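Local coordinates for cellobiose 2-epimerase (Spirochaeta thermophila DSM 6192, PDB 5ZIG), which probably catalyses the reversible epimerization of cellobiose to 4-O-beta-D-glucopyranosyl-D-mannose, at residues L144-E147 and T148-L151. Residues are numbered along the deposited sequence; the frame is centred on the assembly and turned at random.
Sequences LAWE and TFDL
W146 and F149, three residues apart on one helix, send their side chains out side by side, with the rings in an offset edge-to-face pair. The six-membered ring of W146 turns its edge to the face of F149, with ring centroids 5.5 Å apart and planes at 84°. The benzo edge does the touching: W146 CZ3 lies 3.7 Å from F149 CD2, and CE3 is almost as near. The phenyl ring reaches this place because CG of F149 stands anti to its backbone N (chi1 175°).

Hydrogen bonds of the alpha-helical i to i+4 pattern join the two turns: F149 N to A145 O (2.9 Å), D150 N to W146 O, and L151 N to E147 O. L144 O accepts twice, from T148 N at 3.0 Å and from the hydroxyl T148 OG1 at 2.8 Å, the two donors arriving from opposite faces of the carbonyl plane. With chi1 at -45°, OG1 sits beside its own backbone N and folds back onto the preceding turn, where it gives its proton to L144 O and accepts one from a water.

That water donates to both T148 OG1 (2.9 Å) and E147 OE1 (2.7 Å), bridging the hydroxyl and the carboxylate. E147 runs out extended; its OE1 also bonds to Y95 and its OE2 forms a salt bridge with R100, tying helix 139-156 to the loop that follows helix 77-94.

Across the helix from that polar cluster, W146 and F149 pack on L204 of helix 191-208, and F149 meets Y201 edge-to-face. A145 and T148 rest against helix 119-136, which pairs with helix 139-156 as an antiparallel helical hairpin in the (alpha/alpha) barrel characteristic of this epimerase family.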
loop_
_atom_site.group_PDB
_atom_site.type_symbol
_atom_site.label_atom_id
_atom_site.label_comp_id
_atom_site.label_asym_id
_atom_site.label_seq_id
_atom_site.Cartn_x
_atom_site.Cartn_y
_atom_site.Cartn_z
ATOM N N LEU A 144 -2.480 16.162 -13.427
ATOM C CA LEU A 144 -1.420 16.190 -12.427
ATOM C C LEU A 144 -0.775 14.820 -12.257
ATOM O O LEU A 144 0.445 14.719 -12.084
ATOM C CB LEU A 144 -1.966 16.709 -11.100
ATOM C CG LEU A 144 -2.000 18.239 -11.071
ATOM C CD1 LEU A 144 -2.913 18.744 -9.975
ATOM C CD2 LEU A 144 -0.593 18.753 -10.862
ATOM N N ALA A 145 -1.562 13.753 -12.285
ATOM C CA ALA A 145 -0.950 12.430 -12.218
ATOM C C ALA A 145 -0.006 12.220 -13.399
ATOM O O ALA A 145 1.057 11.609 -13.255
ATOM C CB ALA A 145 -2.031 11.350 -12.171
ATOM N N TRP A 146 -0.360 12.768 -14.563
ATOM C CA TRP A 146 0.463 12.590 -15.760
ATOM C C TRP A 146 1.755 13.388 -15.674
ATOM O O TRP A 146 2.820 12.910 -16.096
ATOM C CB TRP A 146 -0.325 13.006 -16.997
ATOM C CG TRP A 146 -1.171 11.927 -17.568
ATOM C CD1 TRP A 146 -2.510 11.992 -17.838
ATOM C CD2 TRP A 146 -0.751 10.612 -17.944
ATOM N NE1 TRP A 146 -2.946 10.799 -18.370
ATOM C CE2 TRP A 146 -1.885 9.936 -18.441
ATOM C CE3 TRP A 146 0.474 9.938 -17.911
ATOM C CZ2 TRP A 146 -1.823 8.637 -18.903
ATOM C CZ3 TRP A 146 0.527 8.649 -18.373
ATOM C CH2 TRP A 146 -0.613 8.012 -18.859
ATOM N N GLU A 147 1.671 14.617 -15.150
ATOM C CA GLU A 147 2.870 15.408 -14.902
ATOM C C GLU A 147 3.823 14.679 -13.964
ATOM O O GLU A 147 5.039 14.659 -14.183
ATOM C CB GLU A 147 2.477 16.765 -14.310
ATOM C CG GLU A 147 3.607 17.807 -14.262
ATOM C CD GLU A 147 3.200 19.081 -13.539
ATOM O OE1 GLU A 147 2.774 19.025 -12.363
ATOM O OE2 GLU A 147 3.284 20.151 -14.161
ATOM N N THR A 148 3.289 14.065 -12.908
ATOM C CA THR A 148 4.146 13.417 -11.923
ATOM C C THR A 148 4.777 12.145 -12.491
ATOM O O THR A 148 5.982 11.916 -12.315
ATOM C CB THR A 148 3.322 13.123 -10.652
ATOM O OG1 THR A 148 2.534 14.281 -10.313
ATOM C CG2 THR A 148 4.219 12.765 -9.487
ATOM N N PHE A 149 3.961 11.303 -13.148
ATOM C CA PHE A 149 4.479 10.183 -13.947
ATOM C C PHE A 149 5.644 10.627 -14.830
ATOM O O PHE A 149 6.712 10.003 -14.843
ATOM C CB PHE A 149 3.351 9.619 -14.816
ATOM C CG PHE A 149 3.780 8.523 -15.778
ATOM C CD1 PHE A 149 3.998 7.218 -15.335
ATOM C CD2 PHE A 149 3.986 8.808 -17.117
ATOM C CE1 PHE A 149 4.371 6.203 -16.226
ATOM C CE2 PHE A 149 4.374 7.799 -18.014
ATOM C CZ PHE A 149 4.559 6.493 -17.563
ATOM N N ASP A 150 5.458 11.725 -15.567
ATOM C CA ASP A 150 6.526 12.181 -16.458
ATOM C C ASP A 150 7.797 12.476 -15.682
ATOM O O ASP A 150 8.900 12.206 -16.172
ATOM C CB ASP A 150 6.071 13.406 -17.254
ATOM C CG ASP A 150 5.231 13.024 -18.454
ATOM O OD1 ASP A 150 5.267 11.829 -18.825
ATOM O OD2 ASP A 150 4.531 13.897 -19.015
ATOM N N LEU A 151 7.667 12.995 -14.451
ATOM C CA LEU A 151 8.859 13.288 -13.654
ATOM C C LEU A 151 9.528 12.006 -13.195
ATOM O O LEU A 151 10.762 11.887 -13.229
ATOM C CB LEU A 151 8.499 14.139 -12.439
ATOM C CG LEU A 151 8.227 15.632 -12.610
ATOM C CD1 LEU A 151 7.697 16.184 -11.293
ATOM C CD2 LEU A 151 9.488 16.375 -13.056
HETATM O O HOH W 1 3.599 16.966 -10.741
#